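Local coordinates for protein S100-A5 (Homo sapiens, PDB 6WN7) that binds calcium, zinc and copper ions as a homodimeric EF-hand protein of the S100 family, calcium and copper competing for the same sites, at residues 12-15 with 16-20; 26-29 with 30-33; 61-64 with 65-69; 70-73 with 74-78; 84-87 with 88-91. The protein carries 2 engineered substitutions. All blocks are in the same frame, centred on the assembly; numbering follows the deposited sequence.

Contact 1: residues 12-15 with 16-20; sequences LTTM and VTTFH
Thr18 lays its hydroxyl back on the carbonyl of Thr14, one helical turn earlier, with OG1 3.0 Å from Thr14 O. The same oxygen takes the backbone bond from Thr18 N at 2.9 Å, and the two donors reach it from opposite faces of the carbonyl plane, so a single acceptor is gripped twice by one residue. With OG1 beside the backbone N and opposite the carbonyl carbon (chi1 -66°), the hydroxyl of Thr18 hangs back over the preceding turn, which lets a threonine sit in a buried place with its polar atom satisfied. A valine in place of Thr18 would probably leave Thr14 O with the backbone donor alone and set an apolar methyl where the hydroxyl had been. Thr14 CG2 lies 3.9 Å from Thr18 OG1, while Thr14 OG1 turns the other way and bonds to Lys10 O. One residue earlier, Thr17 N meets Thr13 O at 3.0 Å in an almost straight bond, and the methyls Thr13 CG2 and Thr17 CG2 touch at 4.1 Å. All of this lies on helix 7-23, the first helix of the N-terminal EF-hand, which in S100 proteins also helps build the dimer interface. Val16 accordingly packs on Tyr86 of the second subunit, and Met15 on its own counterpart there. Phe19, whose CB rests 3.7 Å from Met15 O, sends its ring into the subunit core, where Phe72 meets it edge-to-face.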
# COMPACT_ATOMS: atom_id res chain seq x y z
N LEU B 12 4.51 -4.75 4.22
CA LEU B 12 3.13 -4.60 4.65
C LEU B 12 3.04 -4.33 6.15
O LEU B 12 2.19 -3.55 6.60
CB LEU B 12 2.35 -5.86 4.28
CG LEU B 12 2.30 -6.16 2.79
CD1 LEU B 12 1.76 -7.53 2.59
CD2 LEU B 12 1.42 -5.14 2.11
N THR B 13 3.92 -4.95 6.94
CA THR B 13 3.97 -4.65 8.36
C THR B 13 4.32 -3.19 8.59
O THR B 13 3.80 -2.56 9.51
CB THR B 13 4.98 -5.55 9.06
OG1 THR B 13 4.57 -6.90 8.92
CG2 THR B 13 5.03 -5.21 10.49
N THR B 14 5.21 -2.65 7.75
CA THR B 14 5.63 -1.26 7.88
C THR B 14 4.48 -0.31 7.56
O THR B 14 4.33 0.73 8.21
CB THR B 14 6.85 -1.05 6.98
OG1 THR B 14 7.99 -1.64 7.63
CG2 THR B 14 7.12 0.41 6.67
N MET B 15 3.64 -0.66 6.59
CA MET B 15 2.48 0.18 6.30
C MET B 15 1.66 0.40 7.56
O MET B 15 1.16 1.49 7.80
CB MET B 15 1.58 -0.50 5.26
CG MET B 15 2.19 -0.73 3.92
SD MET B 15 2.74 0.79 3.16
CE MET B 15 4.45 0.75 3.64
N VAL B 16 1.50 -0.66 8.37
CA VAL B 16 0.65 -0.63 9.55
C VAL B 16 1.32 0.12 10.69
O VAL B 16 0.74 1.03 11.28
CB VAL B 16 0.29 -2.08 9.96
CG1 VAL B 16 -0.54 -2.11 11.25
CG2 VAL B 16 -0.41 -2.81 8.80
N THR B 17 2.54 -0.26 11.05
CA THR B 17 3.18 0.36 12.19
C THR B 17 3.48 1.83 11.93
O THR B 17 3.45 2.63 12.87
CB THR B 17 4.45 -0.40 12.56
OG1 THR B 17 5.43 -0.27 11.53
CG2 THR B 17 4.14 -1.86 12.73
N THR B 18 3.75 2.22 10.68
CA THR B 18 3.95 3.65 10.42
C THR B 18 2.69 4.43 10.72
O THR B 18 2.73 5.43 11.43
CB THR B 18 4.42 3.89 8.98
OG1 THR B 18 5.73 3.33 8.78
CG2 THR B 18 4.47 5.40 8.70
N PHE B 19 1.54 4.00 10.19
CA PHE B 19 0.26 4.63 10.49
C PHE B 19 0.12 4.82 11.99
O PHE B 19 -0.15 5.92 12.46
CB PHE B 19 -0.87 3.76 9.94
CG PHE B 19 -2.23 4.28 10.23
CD1 PHE B 19 -2.80 5.28 9.45
CD2 PHE B 19 -2.97 3.77 11.27
CE1 PHE B 19 -4.07 5.75 9.72
CE2 PHE B 19 -4.24 4.26 11.53
CZ PHE B 19 -4.79 5.23 10.76
N HIS B 20 0.34 3.75 12.75
CA HIS B 20 0.09 3.74 14.19
C HIS B 20 1.09 4.59 14.95
O HIS B 20 0.73 5.18 15.96
CB HIS B 20 0.03 2.30 14.68
CG HIS B 20 -1.27 1.64 14.38
ND1 HIS B 20 -2.38 1.75 15.20
CD2 HIS B 20 -1.67 0.88 13.33
CE1 HIS B 20 -3.39 1.09 14.67
NE2 HIS B 20 -2.98 0.54 13.55

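Contact 2: residues 26-29 with 30-33; sequences EGSK and LTLS. With CA (calcium ion), chain K.
Glu26 and Ser33 close one side of the first EF-hand loop, the S100 type in which backbone carbonyls supply most of the protein's calcium ligands. Ser33 OG donates to Glu26 OE2; the modelled 2.4 Å is abnormally short and its exact value doubtful. The Ser33 hydroxyl sits between its own backbone N and carbonyl carbon (chi1 64°), from where it also caps a backbone N of the following helix, 34-44; serine suits an N-cap because its short hydroxyl can fold back to accept from a backbone N-H left without a partner in the first turn. The tight part of the contact is the calcium site. Glu26 O approaches the ion to 2.3 Å, and Ser28 O and Thr31 O each to 2.4 Å, with water 1 as a further ligand. Ser23 and Glu36 complete the site, Glu36 with its carboxylate. Because the three loop ligands are carbonyl oxygens, the side chains of Glu26, Ser28 and Thr31 are left for other work: Thr31 OG1 bonds to Glu69 in the second loop, and the Glu26 carboxylate holds Ser33. Gly27 passes between two ligands with a positive phi that favours glycine. The solvent side is looser. Lys29 and Leu30, both exposed, form the middle of a type I turn from Ser28 to Thr31, and the Lys29 side chain touches the second half only through CB. Ser28 OG, anti to its own N, accepts from Leu30 N at 3.1 Å, an ST turn, and Leu30 CB rests 3.7 Å from that same oxygen.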
# COMPACT_ATOMS: atom_id res chain seq x y z
N GLU B 26 -2.66 11.62 19.40
CA GLU B 26 -3.75 12.40 19.97
C GLU B 26 -5.10 11.89 19.48
O GLU B 26 -5.21 11.26 18.42
CB GLU B 26 -3.59 13.87 19.61
CG GLU B 26 -3.45 14.08 18.13
CD GLU B 26 -3.73 15.51 17.74
OE1 GLU B 26 -3.47 16.39 18.59
OE2 GLU B 26 -4.19 15.74 16.60
N GLY B 27 -6.12 12.18 20.26
CA GLY B 27 -7.44 11.77 19.86
C GLY B 27 -7.55 10.27 19.82
O GLY B 27 -6.86 9.54 20.53
N SER B 28 -8.45 9.79 18.96
CA SER B 28 -8.53 8.37 18.71
C SER B 28 -7.15 7.84 18.34
O SER B 28 -6.46 8.41 17.49
CB SER B 28 -9.48 8.08 17.55
OG SER B 28 -9.35 6.74 17.17
N LYS B 29 -6.77 6.74 18.95
CA LYS B 29 -5.50 6.12 18.64
C LYS B 29 -5.53 5.38 17.31
O LYS B 29 -4.47 4.96 16.85
CB LYS B 29 -5.07 5.24 19.81
CG LYS B 29 -4.92 6.06 21.10
CD LYS B 29 -4.12 5.41 22.19
CE LYS B 29 -4.49 6.01 23.55
NZ LYS B 29 -5.68 5.38 24.23
N LEU B 30 -6.69 5.29 16.67
CA LEU B 30 -6.87 4.51 15.45
C LEU B 30 -7.05 5.37 14.21
O LEU B 30 -7.28 4.83 13.13
CB LEU B 30 -8.09 3.59 15.58
CG LEU B 30 -8.13 2.60 16.74
CD1 LEU B 30 -9.40 1.80 16.78
CD2 LEU B 30 -6.94 1.67 16.66
N THR B 31 -6.99 6.69 14.35
CA THR B 31 -7.19 7.59 13.22
C THR B 31 -6.16 8.71 13.31
O THR B 31 -5.71 9.07 14.39
CB THR B 31 -8.62 8.18 13.18
OG1 THR B 31 -8.94 8.79 14.42
CG2 THR B 31 -9.65 7.13 12.88
N LEU B 32 -5.81 9.25 12.14
CA LEU B 32 -4.91 10.38 12.04
C LEU B 32 -5.70 11.68 11.99
O LEU B 32 -6.53 11.88 11.11
CB LEU B 32 -4.10 10.30 10.75
CG LEU B 32 -3.15 9.14 10.54
CD1 LEU B 32 -2.90 8.96 9.10
CD2 LEU B 32 -1.87 9.40 11.24
N SER B 33 -5.43 12.57 12.92
CA SER B 33 -5.91 13.93 12.80
C SER B 33 -5.17 14.63 11.66
O SER B 33 -4.24 14.09 11.05
CB SER B 33 -5.71 14.65 14.13
OG SER B 33 -4.33 14.77 14.45
CA CA K . -5.04 10.10 16.44
O HOH W 1 -6.81 11.54 15.94

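Contact 3: residues 61-64 with 65-69; sequences SLDK and NSDQE. With CA (calcium ion), chain L.
The second EF-hand loop opens here, where Asp63, just past the end of helix 52-62, meets Asn65, Asp67 and Glu69 around a calcium ion. Asp63 OD1 and Asn65 OD1 each bind the metal at 2.3 Å; their carboxylate and amide planes stand 76° apart, so the two flat groups converge on the ion without lying against each other. Asp67 OD1 is a third side-chain ligand at 2.4 Å, and Glu69 contributes its main-chain O. Such crowding of oxygens, with Asp63 OD1 only 2.9 Å from Asp67 OD1, is tolerated because all of them share the cation. Water 3 binds the ion as well and donates to Asp67 OD2, and the carboxylate of Glu74 completes the site. This is the canonical EF-hand arrangement, in which short Asp and Asn side chains reach inward from a tightly wound loop, and it is probably the high-affinity site. The second shell keeps the ligands in place. Asp63 OD2 faces away from the metal and accepts from Gln68 N on its syn side, a bent bond modelled at an improbably short 2.5 Å, so one carboxylate serves ion and loop together. Asn65 ND2 donates to Asp67 OD2 from above that carboxylate's plane, and Glu69 N closes an Asx turn on Asp67 OD1. In the backbone, Ser66 N bonds to Asp63 O at 3.0 Å across a type I turn, while water 2 links that carbonyl to Ser66 OG.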
# COMPACT_ATOMS: atom_id res chain seq x y z
N SER B 61 -9.80 15.24 0.63
CA SER B 61 -9.98 14.18 -0.36
C SER B 61 -10.02 12.79 0.28
O SER B 61 -10.70 11.89 -0.23
CB SER B 61 -8.88 14.26 -1.41
OG SER B 61 -7.68 14.68 -0.82
N LEU B 62 -9.31 12.60 1.39
CA LEU B 62 -9.19 11.30 2.03
C LEU B 62 -10.30 11.04 3.01
O LEU B 62 -10.66 9.88 3.23
CB LEU B 62 -7.87 11.21 2.80
CG LEU B 62 -6.57 11.33 2.02
CD1 LEU B 62 -5.41 11.53 2.96
CD2 LEU B 62 -6.35 10.11 1.14
N ASP B 63 -10.87 12.09 3.59
CA ASP B 63 -11.80 11.98 4.71
C ASP B 63 -13.23 11.80 4.19
O ASP B 63 -14.09 12.68 4.30
CB ASP B 63 -11.68 13.18 5.62
CG ASP B 63 -12.47 13.03 6.89
OD1 ASP B 63 -12.88 11.90 7.18
OD2 ASP B 63 -12.70 14.03 7.60
N LYS B 64 -13.49 10.59 3.69
CA LYS B 64 -14.74 10.29 3.00
C LYS B 64 -15.97 10.33 3.90
O LYS B 64 -17.09 10.39 3.38
CB LYS B 64 -14.63 8.91 2.34
CG LYS B 64 -13.67 8.84 1.20
CD LYS B 64 -14.39 8.82 -0.08
CE LYS B 64 -13.69 9.74 -1.06
NZ LYS B 64 -14.37 9.80 -2.38
N ASN B 65 -15.81 10.30 5.22
CA ASN B 65 -16.93 10.40 6.14
C ASN B 65 -16.98 11.71 6.91
O ASN B 65 -17.78 11.85 7.84
CB ASN B 65 -16.93 9.22 7.11
CG ASN B 65 -15.78 9.27 8.06
OD1 ASN B 65 -14.73 9.80 7.73
ND2 ASN B 65 -15.96 8.72 9.24
N SER B 66 -16.10 12.67 6.56
CA SER B 66 -16.10 14.03 7.11
C SER B 66 -16.06 14.07 8.63
O SER B 66 -16.69 14.91 9.28
CB SER B 66 -17.26 14.84 6.53
OG SER B 66 -17.06 15.11 5.15
N ASP B 67 -15.21 13.25 9.26
CA ASP B 67 -15.14 13.26 10.71
C ASP B 67 -13.82 14.00 11.06
O ASP B 67 -13.55 14.13 12.17
CB ASP B 67 -15.19 11.83 11.35
CG ASP B 67 -14.09 10.86 10.78
OD1 ASP B 67 -13.41 11.26 9.91
OD2 ASP B 67 -14.01 9.77 11.23
N GLN B 68 -13.05 14.44 10.05
CA GLN B 68 -11.78 15.15 10.23
C GLN B 68 -10.68 14.24 10.76
O GLN B 68 -9.69 14.71 11.34
CB GLN B 68 -11.93 16.43 11.06
CG GLN B 68 -12.53 17.61 10.27
CD GLN B 68 -13.96 17.34 9.81
OE1 GLN B 68 -14.87 17.18 10.62
NE2 GLN B 68 -14.15 17.29 8.50
N GLU B 69 -10.84 12.95 10.56
CA GLU B 69 -9.85 11.96 10.93
C GLU B 69 -9.66 11.06 9.73
O GLU B 69 -10.60 10.81 8.97
CB GLU B 69 -10.34 11.10 12.09
CG GLU B 69 -10.72 11.87 13.32
CD GLU B 69 -9.52 12.23 14.19
OE1 GLU B 69 -9.64 13.19 14.97
OE2 GLU B 69 -8.48 11.55 14.09
CA CA L . -12.51 9.89 8.17
O HOH W 2 -14.39 15.42 3.25
O HOH W 3 -12.76 8.18 9.70

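Contact 4: residues 70-73 with 74-78; sequences IDFK and EYSVF. With CA (calcium ion), chain L.
The Phe72 ring carries Ser76 OG over one face, 3.4 Å above its plane and offset toward the rim, and in the Tyr75 conformer given it meets that ring obliquely, with planes at 38° and Phe72 CE1 3.7 Å from Tyr75 CE2. At the edge of the tyrosine ring, in its plane, lies Phe72 O. Phe19 of helix 7-23 meets the Tyr75 ring, and Asn87 of the second subunit packs on Phe72; large aromatic residues suit this buried start of helix 72-93. The same Ser76 OG also donates to Phe72 O, beside the backbone bond from Ser76 N; the modelled 2.5 Å is shorter than such a bond should be, so its exact length is doubtful. Asp71 and Glu74 begin the helix as a capping box: Glu74 N donates to Asp71 OD1 at 2.8 Å, nearly along its C-O axis, and Asp71 N returns a bond to Glu74 OE1 at 2.9 Å. The two carboxylates are turned 52° apart. Ile70 CG2 packs on Tyr75 CB at 3.8 Å and carries the apolar core up to the cap. Glu74 OE1 and OE2 also bind calcium, at 2.5 and 2.6 Å, as the bidentate last ligand of the second EF-hand loop. Glu74 OE1 therefore serves metal and backbone N-H at once, which probably couples calcium binding to the position of helix 72-93, as in other EF-hands.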
# COMPACT_ATOMS: atom_id res chain seq x y z
N ILE B 70 -8.44 10.56 9.57
CA ILE B 70 -8.07 9.64 8.50
C ILE B 70 -7.88 8.27 9.13
O ILE B 70 -6.90 8.05 9.84
CB ILE B 70 -6.79 10.08 7.78
CG1 ILE B 70 -6.94 11.52 7.31
CG2 ILE B 70 -6.46 9.17 6.62
CD1 ILE B 70 -8.18 11.77 6.52
N ASP B 71 -8.78 7.34 8.85
CA ASP B 71 -8.67 5.97 9.34
C ASP B 71 -7.81 5.14 8.40
O ASP B 71 -7.38 5.61 7.35
CB ASP B 71 -10.06 5.36 9.58
CG ASP B 71 -10.87 5.17 8.30
OD1 ASP B 71 -10.34 5.37 7.20
OD2 ASP B 71 -12.06 4.77 8.42
N PHE B 72 -7.52 3.91 8.79
CA PHE B 72 -6.57 3.16 7.98
C PHE B 72 -7.08 2.95 6.56
O PHE B 72 -6.29 2.92 5.61
CB PHE B 72 -6.23 1.83 8.64
CG PHE B 72 -5.15 1.08 7.93
CD1 PHE B 72 -3.83 1.42 8.11
CD2 PHE B 72 -5.44 0.05 7.06
CE1 PHE B 72 -2.84 0.75 7.45
CE2 PHE B 72 -4.45 -0.62 6.40
CZ PHE B 72 -3.15 -0.26 6.59
N LYS B 73 -8.38 2.81 6.37
CA LYS B 73 -8.90 2.59 5.02
C LYS B 73 -8.73 3.83 4.15
O LYS B 73 -8.31 3.74 3.00
CB LYS B 73 -10.37 2.22 5.09
CG LYS B 73 -11.05 2.23 3.75
CD LYS B 73 -12.37 1.52 3.84
CE LYS B 73 -13.15 1.71 2.57
NZ LYS B 73 -14.57 1.28 2.70
N GLU B 74 -9.07 5.00 4.69
CA GLU B 74 -8.81 6.26 3.99
C GLU B 74 -7.33 6.47 3.75
O GLU B 74 -6.92 6.93 2.67
CB GLU B 74 -9.36 7.40 4.84
CG GLU B 74 -10.87 7.35 4.99
CD GLU B 74 -11.44 8.28 6.06
OE1 GLU B 74 -10.77 8.55 7.06
OE2 GLU B 74 -12.60 8.72 5.88
N TYR B 75 -6.49 6.17 4.75
CA TYR B 75 -5.03 6.30 4.61
C TYR B 75 -4.48 5.34 3.57
O TYR B 75 -3.45 5.62 2.95
CB TYR B 75 -4.37 6.07 5.98
CG TYR B 75 -2.93 5.58 6.02
CD1 TYR B 75 -1.87 6.47 6.18
CD2 TYR B 75 -2.62 4.22 5.97
CE1 TYR B 75 -0.55 6.03 6.25
CE2 TYR B 75 -1.30 3.77 6.03
CZ TYR B 75 -0.26 4.68 6.18
OH TYR B 75 1.07 4.24 6.27
N SER B 76 -5.14 4.22 3.36
CA SER B 76 -4.68 3.28 2.35
C SER B 76 -4.78 3.84 0.94
O SER B 76 -4.07 3.36 0.05
CB SER B 76 -5.52 2.04 2.49
OG SER B 76 -5.39 1.53 3.80
N VAL B 77 -5.65 4.83 0.73
CA VAL B 77 -5.77 5.47 -0.57
C VAL B 77 -4.54 6.33 -0.85
O VAL B 77 -4.11 6.46 -2.00
CB VAL B 77 -7.06 6.29 -0.65
CG1 VAL B 77 -7.11 7.06 -1.95
CG2 VAL B 77 -8.26 5.41 -0.52
N PHE B 78 -3.98 6.93 0.20
CA PHE B 78 -2.76 7.72 0.05
C PHE B 78 -1.58 6.82 -0.30
O PHE B 78 -0.82 7.11 -1.22
CB PHE B 78 -2.53 8.53 1.34
CG PHE B 78 -1.36 9.47 1.29
CD1 PHE B 78 -1.18 10.35 0.25
CD2 PHE B 78 -0.43 9.47 2.31
CE1 PHE B 78 -0.11 11.18 0.24
CE2 PHE B 78 0.65 10.33 2.28
CZ PHE B 78 0.80 11.18 1.26
CA CA L . -12.51 9.89 8.17
O HOH W 3 -12.76 8.18 9.70

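Contact 5: residues 84-87 with 88-91; sequences MAYN and DFFL
With CG opposite the backbone N in both Tyr86 (chi1 -174°) and Phe89 (chi1 175°), the two rings extend from the helix in a similar direction and come side by side. Their planes are near parallel, at 19°, but the centroids lie 5.5 Å apart and the rings barely overlap; contact is made by Tyr86 CE1 and Phe89 CD1, 3.7 Å from each other. Tyr86 CE2, across the ring from CE1, comes within 4.2 Å of Phe90 CB. Asn87 and Leu91 meet on a different side, where Leu91 CD1 lies 3.6 Å from Asn87 ND2 and Leu91 CG 3.3 Å from Asn87 O. All these residues sit near the C-terminal end of helix 72-93, held by regular i to i+4 bonds such as Phe90 N to Tyr86 O at 2.7 Å and Leu91 N to Asn87 O at 2.8 Å. In S100 dimers this last helix belongs to the subunit interface. Asn87 OD1 accordingly bonds to His20 NE2 of the second subunit, and Phe90 stacks on that same imidazole. Leu91 also packs on His20 of the second subunit, an apolar branch suited to lying against both amide and imidazole. Replacing Leu91 by an alanine would probably open a gap beside the Asn87 amide and leave it freer to turn away from the histidine.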
# COMPACT_ATOMS: atom_id res chain seq x y z
N MET B 84 1.40 3.95 -6.82
CA MET B 84 1.12 4.18 -8.23
C MET B 84 2.16 5.10 -8.83
O MET B 84 2.56 4.92 -9.98
CB MET B 84 -0.25 4.85 -8.37
CG MET B 84 -1.44 3.94 -8.43
SD MET B 84 -1.50 2.85 -9.86
CE MET B 84 -2.29 3.92 -11.04
N ALA B 85 2.58 6.11 -8.08
CA ALA B 85 3.58 7.05 -8.56
C ALA B 85 4.91 6.35 -8.76
O ALA B 85 5.59 6.56 -9.78
CB ALA B 85 3.73 8.19 -7.55
N TYR B 86 5.33 5.52 -7.80
CA TYR B 86 6.58 4.82 -8.00
C TYR B 86 6.44 3.76 -9.09
O TYR B 86 7.39 3.51 -9.83
CB TYR B 86 7.13 4.23 -6.71
CG TYR B 86 8.52 3.63 -6.93
CD1 TYR B 86 9.64 4.43 -7.05
CD2 TYR B 86 8.70 2.27 -7.06
CE1 TYR B 86 10.89 3.89 -7.26
CE2 TYR B 86 9.93 1.73 -7.29
CZ TYR B 86 11.02 2.53 -7.39
OH TYR B 86 12.25 1.97 -7.62
N ASN B 87 5.27 3.15 -9.22
CA ASN B 87 5.10 2.18 -10.29
C ASN B 87 5.36 2.83 -11.64
O ASN B 87 6.12 2.31 -12.46
CB ASN B 87 3.71 1.55 -10.25
CG ASN B 87 3.60 0.31 -11.14
OD1 ASN B 87 4.39 -0.63 -11.03
ND2 ASN B 87 2.63 0.33 -12.05
N ASP B 88 4.78 4.01 -11.87
CA ASP B 88 5.04 4.74 -13.10
C ASP B 88 6.52 5.02 -13.28
O ASP B 88 7.03 4.94 -14.40
CB ASP B 88 4.25 6.05 -13.08
CG ASP B 88 2.74 5.80 -13.04
OD1 ASP B 88 2.29 4.80 -13.64
OD2 ASP B 88 2.01 6.59 -12.40
N PHE B 89 7.23 5.34 -12.19
CA PHE B 89 8.66 5.55 -12.28
C PHE B 89 9.38 4.27 -12.66
O PHE B 89 10.28 4.27 -13.50
CB PHE B 89 9.22 6.10 -10.96
CG PHE B 89 10.72 6.24 -10.95
CD1 PHE B 89 11.53 5.15 -10.69
CD2 PHE B 89 11.32 7.45 -11.22
CE1 PHE B 89 12.89 5.26 -10.71
CE2 PHE B 89 12.68 7.57 -11.24
CZ PHE B 89 13.47 6.47 -10.98
N PHE B 90 9.00 3.15 -12.03
CA PHE B 90 9.67 1.88 -12.29
C PHE B 90 9.44 1.43 -13.71
O PHE B 90 10.33 0.89 -14.36
CB PHE B 90 9.13 0.82 -11.32
CG PHE B 90 9.64 -0.60 -11.56
CD1 PHE B 90 9.11 -1.41 -12.56
CD2 PHE B 90 10.61 -1.14 -10.75
CE1 PHE B 90 9.56 -2.70 -12.75
CE2 PHE B 90 11.05 -2.44 -10.94
CZ PHE B 90 10.52 -3.21 -11.94
N LEU B 91 8.23 1.65 -14.21
CA LEU B 91 7.94 1.29 -15.59
C LEU B 91 8.85 2.05 -16.55
O LEU B 91 9.54 1.46 -17.38
CB LEU B 91 6.47 1.54 -15.86
CG LEU B 91 5.49 0.59 -15.19
CD1 LEU B 91 4.10 1.16 -15.26
CD2 LEU B 91 5.53 -0.74 -15.87

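In the fold
Contacts 1 and 4 are buried, contacts 2, 3 and 5 lie at the surface. Contacts 2 and 3 hold the two calcium loops, but the first relies on main-chain carbonyls and the second largely on side-chain oxygens; Thr31 and Glu69 join them. Contact 4 supplies the last ligand to the ion of contact 3, sharing water 3 with it, and its backbone pairs Ile70 N with Leu32 O of contact 2. It also meets contact 1, where Phe19 reaches Tyr75. Contact 5 shares helix 72-93 with contact 4 but lies far from both calcium loops; with contact 1 it belongs to the dimer, Asn87 of one subunit facing His20 of the other.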